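Uncharacterized lipoprotein yjhA (Bacillus subtilis, PDB 3CFU) is a predicted membrane-anchored lipoprotein of unknown function, represented here by its DUF4352 domain. Local coordinates at residues V80-L93 with K103-G115. Sequence-based numbering, arbitrary orientation.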
ATOM      1  N   VAL A  80      -6.327  -8.268   5.036  1.00 52.69           N
ATOM      2  CA  VAL A  80      -6.560  -7.564   6.283  1.00 52.75           C
ATOM      3  C   VAL A  80      -7.079  -6.181   5.901  1.00 54.57           C
ATOM      4  O   VAL A  80      -6.413  -5.436   5.189  1.00 56.56           O
ATOM      5  CB  VAL A  80      -5.261  -7.411   7.112  1.00 55.43           C
ATOM      6  CG1 VAL A  80      -5.557  -6.658   8.411  1.00 47.41           C
ATOM      7  CG2 VAL A  80      -4.666  -8.782   7.410  1.00 49.59           C
ATOM      8  N   ARG A  81      -8.278  -5.852   6.367  1.00 56.35           N
ATOM      9  CA  ARG A  81      -8.905  -4.565   6.078  1.00 57.00           C
ATOM     10  C   ARG A  81      -7.954  -3.381   6.270  1.00 55.35           C
ATOM     11  O   ARG A  81      -7.223  -3.327   7.250  1.00 56.57           O
ATOM     12  CB  ARG A  81     -10.124  -4.355   6.984  1.00 56.07           C
ATOM     13  CG  ARG A  81     -11.308  -5.323   6.785  1.00 65.61           C
ATOM     14  CD  ARG A  81     -11.043  -6.724   7.355  1.00 68.81           C
ATOM     15  NE  ARG A  81     -10.327  -6.648   8.626  1.00 69.08           N
ATOM     16  CZ  ARG A  81      -9.404  -7.520   9.015  1.00 65.80           C
ATOM     17  NH1 ARG A  81      -8.798  -7.370  10.185  1.00 65.57           N
ATOM     18  NH2 ARG A  81      -9.087  -8.547   8.237  1.00 68.73           N
ATOM     19  N   PRO A  82      -7.951  -2.416   5.334  1.00 54.43           N
ATOM     20  CA  PRO A  82      -7.066  -1.253   5.473  1.00 54.49           C
ATOM     21  C   PRO A  82      -7.622  -0.290   6.523  1.00 54.91           C
ATOM     22  O   PRO A  82      -8.833  -0.199   6.716  1.00 52.79           O
ATOM     23  CB  PRO A  82      -7.053  -0.657   4.069  1.00 52.50           C
ATOM     24  CG  PRO A  82      -8.411  -0.986   3.560  1.00 50.24           C
ATOM     25  CD  PRO A  82      -8.619  -2.411   4.020  1.00 53.95           C
ATOM     26  N   VAL A  83      -6.742   0.436   7.191  1.00 56.54           N
ATOM     27  CA  VAL A  83      -7.156   1.359   8.243  1.00 58.92           C
ATOM     28  C   VAL A  83      -6.414   2.682   8.112  1.00 61.16           C
ATOM     29  O   VAL A  83      -5.457   2.784   7.349  1.00 63.28           O
ATOM     30  CB  VAL A  83      -6.811   0.739   9.650  1.00 58.97           C
ATOM     31  CG1 VAL A  83      -6.438   1.826  10.642  1.00 58.51           C
ATOM     32  CG2 VAL A  83      -7.982  -0.086  10.174  1.00 53.67           C
ATOM     33  N   PHE A  84      -6.875   3.706   8.824  1.00 65.63           N
ATOM     34  CA  PHE A  84      -6.160   4.977   8.850  1.00 69.49           C
ATOM     35  C   PHE A  84      -6.304   5.683  10.192  1.00 71.05           C
ATOM     36  O   PHE A  84      -7.357   5.635  10.832  1.00 71.04           O
ATOM     37  CB  PHE A  84      -6.570   5.928   7.715  1.00 69.71           C
ATOM     38  CG  PHE A  84      -7.981   6.421   7.786  1.00 71.15           C
ATOM     39  CD1 PHE A  84      -9.036   5.563   7.514  1.00 70.73           C
ATOM     40  CD2 PHE A  84      -8.255   7.761   8.058  1.00 70.34           C
ATOM     41  CE1 PHE A  84     -10.345   6.023   7.500  1.00 69.70           C
ATOM     42  CE2 PHE A  84      -9.564   8.234   8.049  1.00 74.42           C
ATOM     43  CZ  PHE A  84     -10.612   7.361   7.767  1.00 73.28           C
ATOM     44  N   SER A  85      -5.219   6.307  10.635  1.00 73.80           N
ATOM     45  CA  SER A  85      -5.248   7.034  11.893  1.00 76.03           C
ATOM     46  C   SER A  85      -5.101   8.517  11.616  1.00 76.73           C
ATOM     47  O   SER A  85      -4.446   8.923  10.654  1.00 77.57           O
ATOM     48  CB  SER A  85      -4.132   6.576  12.840  1.00 77.36           C
ATOM     49  OG  SER A  85      -4.303   7.158  14.127  1.00 79.98           O
ATOM     50  N   ILE A  86      -5.727   9.318  12.470  1.00 78.37           N
ATOM     51  CA  ILE A  86      -5.709  10.767  12.360  1.00 79.88           C
ATOM     52  C   ILE A  86      -4.282  11.286  12.531  1.00 80.19           C
ATOM     53  O   ILE A  86      -3.972  12.419  12.156  1.00 79.72           O
ATOM     54  CB  ILE A  86      -6.609  11.401  13.456  1.00 81.45           C
ATOM     55  CG1 ILE A  86      -7.955  10.667  13.517  1.00 84.00           C
ATOM     56  CG2 ILE A  86      -6.809  12.886  13.189  1.00 78.46           C
ATOM     57  CD1 ILE A  86      -7.928   9.373  14.330  1.00 83.39           C
ATOM     58  N   GLU A  87      -3.419  10.447  13.097  1.00 80.09           N
ATOM     59  CA  GLU A  87      -2.033  10.825  13.334  1.00 81.31           C
ATOM     60  C   GLU A  87      -1.247  11.065  12.049  1.00 81.59           C
ATOM     61  O   GLU A  87      -0.703  12.153  11.848  1.00 82.46           O
ATOM     62  CB  GLU A  87      -1.343   9.761  14.193  1.00 82.20           C
ATOM     63  CG  GLU A  87      -1.957   9.602  15.581  1.00 83.31           C
ATOM     64  CD  GLU A  87      -1.310   8.492  16.382  1.00 83.85           C
ATOM     65  OE1 GLU A  87      -0.124   8.631  16.747  1.00 87.72           O
ATOM     66  OE2 GLU A  87      -1.987   7.475  16.640  1.00 83.33           O
ATOM     67  N   GLU A  88      -1.189  10.066  11.175  1.00 82.08           N
ATOM     68  CA  GLU A  88      -0.462  10.213   9.919  1.00 81.54           C
ATOM     69  C   GLU A  88      -1.261  11.103   8.958  1.00 80.79           C
ATOM     70  O   GLU A  88      -1.427  10.774   7.781  1.00 80.89           O
ATOM     71  CB  GLU A  88      -0.209   8.843   9.278  1.00 82.11           C
ATOM     72  CG  GLU A  88       0.062   7.715  10.265  1.00 79.89           C
ATOM     73  CD  GLU A  88      -1.205   7.239  10.947  1.00 83.86           C
ATOM     74  OE1 GLU A  88      -2.138   6.815  10.233  1.00 88.46           O
ATOM     75  OE2 GLU A  88      -1.270   7.287  12.193  1.00 87.83           O
ATOM     76  N   LYS A  89      -1.759  12.226   9.473  1.00 79.70           N
ATOM     77  CA  LYS A  89      -2.534  13.176   8.676  1.00 79.29           C
ATOM     78  C   LYS A  89      -1.635  13.766   7.590  1.00 78.33           C
ATOM     79  O   LYS A  89      -0.534  14.246   7.875  1.00 78.58           O
ATOM     80  CB  LYS A  89      -3.090  14.281   9.575  1.00 80.64           C
ATOM     81  N   GLY A  90      -2.112  13.718   6.348  1.00 77.11           N
ATOM     82  CA  GLY A  90      -1.343  14.226   5.225  1.00 74.10           C
ATOM     83  C   GLY A  90      -0.471  13.146   4.599  1.00 71.28           C
ATOM     84  O   GLY A  90       0.066  13.328   3.504  1.00 71.21           O
ATOM     85  N   ARG A  91      -0.333  12.014   5.284  1.00 67.98           N
ATOM     86  CA  ARG A  91       0.495  10.914   4.789  1.00 64.87           C
ATOM     87  C   ARG A  91      -0.332   9.729   4.291  1.00 62.04           C
ATOM     88  O   ARG A  91       0.158   8.904   3.518  1.00 59.67           O
ATOM     89  CB  ARG A  91       1.446  10.429   5.892  1.00 65.03           C
ATOM     90  CG  ARG A  91       2.412  11.484   6.427  1.00 66.71           C
ATOM     91  CD  ARG A  91       3.159  10.963   7.656  1.00 69.83           C
ATOM     92  NE  ARG A  91       4.111   9.907   7.319  1.00 63.98           N
ATOM     93  CZ  ARG A  91       4.399   8.870   8.103  1.00 64.21           C
ATOM     94  NH1 ARG A  91       3.805   8.733   9.281  1.00 65.43           N
ATOM     95  NH2 ARG A  91       5.289   7.968   7.709  1.00 63.50           N
ATOM     96  N   ILE A  92      -1.579   9.646   4.744  1.00 59.54           N
ATOM     97  CA  ILE A  92      -2.475   8.563   4.357  1.00 58.71           C
ATOM     98  C   ILE A  92      -2.579   8.448   2.836  1.00 55.51           C
ATOM     99  O   ILE A  92      -3.017   9.386   2.169  1.00 56.78           O
ATOM    100  CB  ILE A  92      -3.894   8.790   4.925  1.00 58.32           C
ATOM    101  CG1 ILE A  92      -3.833   8.967   6.448  1.00 64.59           C
ATOM    102  CG2 ILE A  92      -4.788   7.617   4.562  1.00 62.77           C
ATOM    103  CD1 ILE A  92      -3.261   7.774   7.202  1.00 67.94           C
ATOM    104  N   LEU A  93      -2.175   7.300   2.295  1.00 49.40           N
ATOM    105  CA  LEU A  93      -2.226   7.073   0.851  1.00 50.42           C
ATOM    106  C   LEU A  93      -3.671   6.842   0.410  1.00 49.93           C
ATOM    107  O   LEU A  93      -4.296   5.857   0.801  1.00 53.71           O
ATOM    108  CB  LEU A  93      -1.367   5.858   0.478  1.00 49.99           C
ATOM    109  CG  LEU A  93      -1.152   5.547  -1.007  1.00 47.05           C
ATOM    110  CD1 LEU A  93      -0.103   4.454  -1.138  1.00 45.65           C
ATOM    111  CD2 LEU A  93      -2.453   5.109  -1.656  1.00 45.89           C
ATOM    112  N   LYS A 103       7.419  11.001  -8.100  1.00 49.41           N
ATOM    113  CA  LYS A 103       7.237  10.048  -7.021  1.00 46.61           C
ATOM    114  C   LYS A 103       6.165  10.542  -6.069  1.00 47.44           C
ATOM    115  O   LYS A 103       5.842  11.731  -6.035  1.00 51.53           O
ATOM    116  CB  LYS A 103       8.524   9.877  -6.215  1.00 49.01           C
ATOM    117  CG  LYS A 103       9.707   9.306  -6.970  1.00 47.56           C
ATOM    118  CD  LYS A 103      10.870   9.084  -6.008  1.00 52.99           C
ATOM    119  CE  LYS A 103      12.067   8.464  -6.697  1.00 56.38           C
ATOM    120  NZ  LYS A 103      13.200   8.301  -5.740  1.00 62.63           N
ATOM    121  N   VAL A 104       5.613   9.612  -5.298  1.00 45.81           N
ATOM    122  CA  VAL A 104       4.614   9.933  -4.298  1.00 43.89           C
ATOM    123  C   VAL A 104       4.868   8.966  -3.139  1.00 42.08           C
ATOM    124  O   VAL A 104       5.116   7.779  -3.347  1.00 42.55           O
ATOM    125  CB  VAL A 104       3.161   9.823  -4.873  1.00 44.56           C
ATOM    126  CG1 VAL A 104       2.906   8.438  -5.443  1.00 47.24           C
ATOM    127  CG2 VAL A 104       2.143  10.166  -3.791  1.00 44.15           C
ATOM    128  N   THR A 105       4.864   9.487  -1.917  1.00 42.94           N
ATOM    129  CA  THR A 105       5.108   8.653  -0.747  1.00 43.50           C
ATOM    130  C   THR A 105       3.926   8.791   0.200  1.00 44.11           C
ATOM    131  O   THR A 105       3.422   9.894   0.420  1.00 41.52           O
ATOM    132  CB  THR A 105       6.435   9.054  -0.033  1.00 43.79           C
ATOM    133  OG1 THR A 105       7.516   9.031  -0.977  1.00 46.91           O
ATOM    134  CG2 THR A 105       6.759   8.073   1.088  1.00 46.03           C
ATOM    135  N   GLY A 106       3.479   7.660   0.739  1.00 42.71           N
ATOM    136  CA  GLY A 106       2.334   7.656   1.632  1.00 42.33           C
ATOM    137  C   GLY A 106       2.280   6.430   2.520  1.00 42.74           C
ATOM    138  O   GLY A 106       3.129   5.542   2.429  1.00 42.43           O
ATOM    139  N   VAL A 107       1.266   6.359   3.373  1.00 43.07           N
ATOM    140  CA  VAL A 107       1.168   5.241   4.291  1.00 45.67           C
ATOM    141  C   VAL A 107      -0.103   4.398   4.184  1.00 44.74           C
ATOM    142  O   VAL A 107      -1.158   4.887   3.781  1.00 43.19           O
ATOM    143  CB  VAL A 107       1.334   5.753   5.765  1.00 46.82           C
ATOM    144  CG1 VAL A 107       2.734   6.371   5.948  1.00 48.24           C
ATOM    145  CG2 VAL A 107       0.265   6.801   6.093  1.00 50.30           C
ATOM    146  N   LEU A 108       0.039   3.116   4.521  1.00 44.66           N
ATOM    147  CA  LEU A 108      -1.053   2.141   4.540  1.00 44.79           C
ATOM    148  C   LEU A 108      -1.090   1.698   5.998  1.00 47.01           C
ATOM    149  O   LEU A 108      -0.049   1.663   6.650  1.00 48.10           O
ATOM    150  CB  LEU A 108      -0.736   0.923   3.657  1.00 42.10           C
ATOM    151  CG  LEU A 108      -0.985   0.918   2.147  1.00 38.61           C
ATOM    152  CD1 LEU A 108      -0.998   2.326   1.603  1.00 42.82           C
ATOM    153  CD2 LEU A 108       0.097   0.082   1.469  1.00 32.42           C
ATOM    154  N   SER A 109      -2.265   1.355   6.515  1.00 51.26           N
ATOM    155  CA  SER A 109      -2.358   0.940   7.910  1.00 53.11           C
ATOM    156  C   SER A 109      -3.291  -0.246   8.129  1.00 54.70           C
ATOM    157  O   SER A 109      -4.331  -0.366   7.476  1.00 55.95           O
ATOM    158  CB  SER A 109      -2.808   2.125   8.771  1.00 53.07           C
ATOM    159  OG  SER A 109      -2.326   2.003  10.100  1.00 56.07           O
ATOM    160  N   TYR A 110      -2.906  -1.117   9.058  1.00 55.31           N
ATOM    161  CA  TYR A 110      -3.677  -2.318   9.368  1.00 56.69           C
ATOM    162  C   TYR A 110      -3.543  -2.697  10.838  1.00 57.89           C
ATOM    163  O   TYR A 110      -2.528  -2.414  11.473  1.00 57.76           O
ATOM    164  CB  TYR A 110      -3.167  -3.486   8.528  1.00 57.30           C
ATOM    165  CG  TYR A 110      -3.107  -3.213   7.050  1.00 56.22           C
ATOM    166  CD1 TYR A 110      -4.185  -3.518   6.222  1.00 54.11           C
ATOM    167  CD2 TYR A 110      -1.970  -2.642   6.477  1.00 53.71           C
ATOM    168  CE1 TYR A 110      -4.136  -3.262   4.857  1.00 44.41           C
ATOM    169  CE2 TYR A 110      -1.910  -2.379   5.109  1.00 55.46           C
ATOM    170  CZ  TYR A 110      -2.997  -2.690   4.307  1.00 47.88           C
ATOM    171  OH  TYR A 110      -2.959  -2.407   2.965  1.00 41.06           O
ATOM    172  N   VAL A 111      -4.568  -3.355  11.366  1.00 61.32           N
ATOM    173  CA  VAL A 111      -4.566  -3.794  12.751  1.00 62.53           C
ATOM    174  C   VAL A 111      -4.339  -5.299  12.789  1.00 65.18           C
ATOM    175  O   VAL A 111      -5.058  -6.067  12.149  1.00 65.08           O
ATOM    176  CB  VAL A 111      -5.888  -3.446  13.437  1.00 61.79           C
ATOM    177  CG1 VAL A 111      -5.984  -1.937  13.613  1.00 62.48           C
ATOM    178  CG2 VAL A 111      -7.059  -3.952  12.604  1.00 60.76           C
ATOM    179  N   ILE A 112      -3.320  -5.713  13.536  1.00 67.56           N
ATOM    180  CA  ILE A 112      -2.981  -7.122  13.638  1.00 70.27           C
ATOM    181  C   ILE A 112      -2.547  -7.501  15.057  1.00 71.17           C
ATOM    182  O   ILE A 112      -2.350  -6.635  15.911  1.00 72.37           O
ATOM    183  CB  ILE A 112      -1.827  -7.493  12.657  1.00 71.18           C
ATOM    184  CG1 ILE A 112      -0.512  -6.852  13.115  1.00 69.41           C
ATOM    185  CG2 ILE A 112      -2.180  -7.043  11.245  1.00 68.95           C
ATOM    186  CD1 ILE A 112       0.733  -7.554  12.582  1.00 65.43           C
ATOM    187  N   PRO A 113      -2.400  -8.810  15.323  1.00 71.60           N
ATOM    188  CA  PRO A 113      -1.987  -9.343  16.627  1.00 71.43           C
ATOM    189  C   PRO A 113      -0.624  -8.798  17.064  1.00 70.52           C
ATOM    190  O   PRO A 113       0.277  -8.639  16.242  1.00 71.62           O
ATOM    191  CB  PRO A 113      -1.932 -10.846  16.385  1.00 71.43           C
ATOM    192  CG  PRO A 113      -2.930 -11.068  15.300  1.00 72.08           C
ATOM    193  CD  PRO A 113      -2.720  -9.901  14.384  1.00 70.75           C
ATOM    194  N   LYS A 114      -0.469  -8.536  18.357  1.00 69.73           N
ATOM    195  CA  LYS A 114       0.787  -8.010  18.887  1.00 69.42           C
ATOM    196  C   LYS A 114       2.023  -8.762  18.388  1.00 69.26           C
ATOM    197  O   LYS A 114       2.046  -9.994  18.356  1.00 67.64           O
ATOM    198  CB  LYS A 114       0.754  -8.028  20.414  1.00 69.55           C
ATOM    199  N   GLY A 115       3.045  -7.998  18.001  1.00 70.23           N
ATOM    200  CA  GLY A 115       4.293  -8.563  17.511  1.00 70.09           C
ATOM    201  C   GLY A 115       4.157  -9.732  16.554  1.00 70.26           C
ATOM    202  O   GLY A 115       4.960 -10.665  16.582  1.00 69.70           O
TER
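Val107 is gripped through both backbone polar atoms by the 80-93 segment, which folds along 103-112, an edge strand of the four-stranded antiparallel sheet in this DUF4352 domain. Its N donates to Arg91 O at 2.8 Å, approaching from above the carbonyl plane, while its O accepts a nearly straight bond from Leu93 N (169°) on an in-plane lone pair. Val107 CG2 packs on Ile92 CD1 and Glu88 CB, and CG1 lies 3.5 Å from Arg91 NH2, over one face of the guanidinium near its rim. The bend of the Arg91 chain at chi3 (70°) helps bring that face over the valine. On the other side of the strand, Leu93 and Leu108 run side by side, their CD1 atoms 3.6 Å apart.

Farther along, Val83 N donates to Ser109 O, and the Tyr110 ring meets Val80 O at its edge, with Val80 CG1 against Tyr110 CB and Pro82 CB 4.0 Å from Tyr110 CE1. An alanine in place of Tyr110 would probably leave a gap beside Val80 and Pro82.

In the second shell, Arg91 NH2 forms a salt bridge with Glu52, Glu88 OE2 forms one with Arg48 NH2, and Ser109 OG hydrogen-bonds to Leu49 O and to Arg48 NH1. The remaining carboxylate oxygen, Glu88 OE1, accepts Ser85 N at 3.1 Å through its syn lone pair.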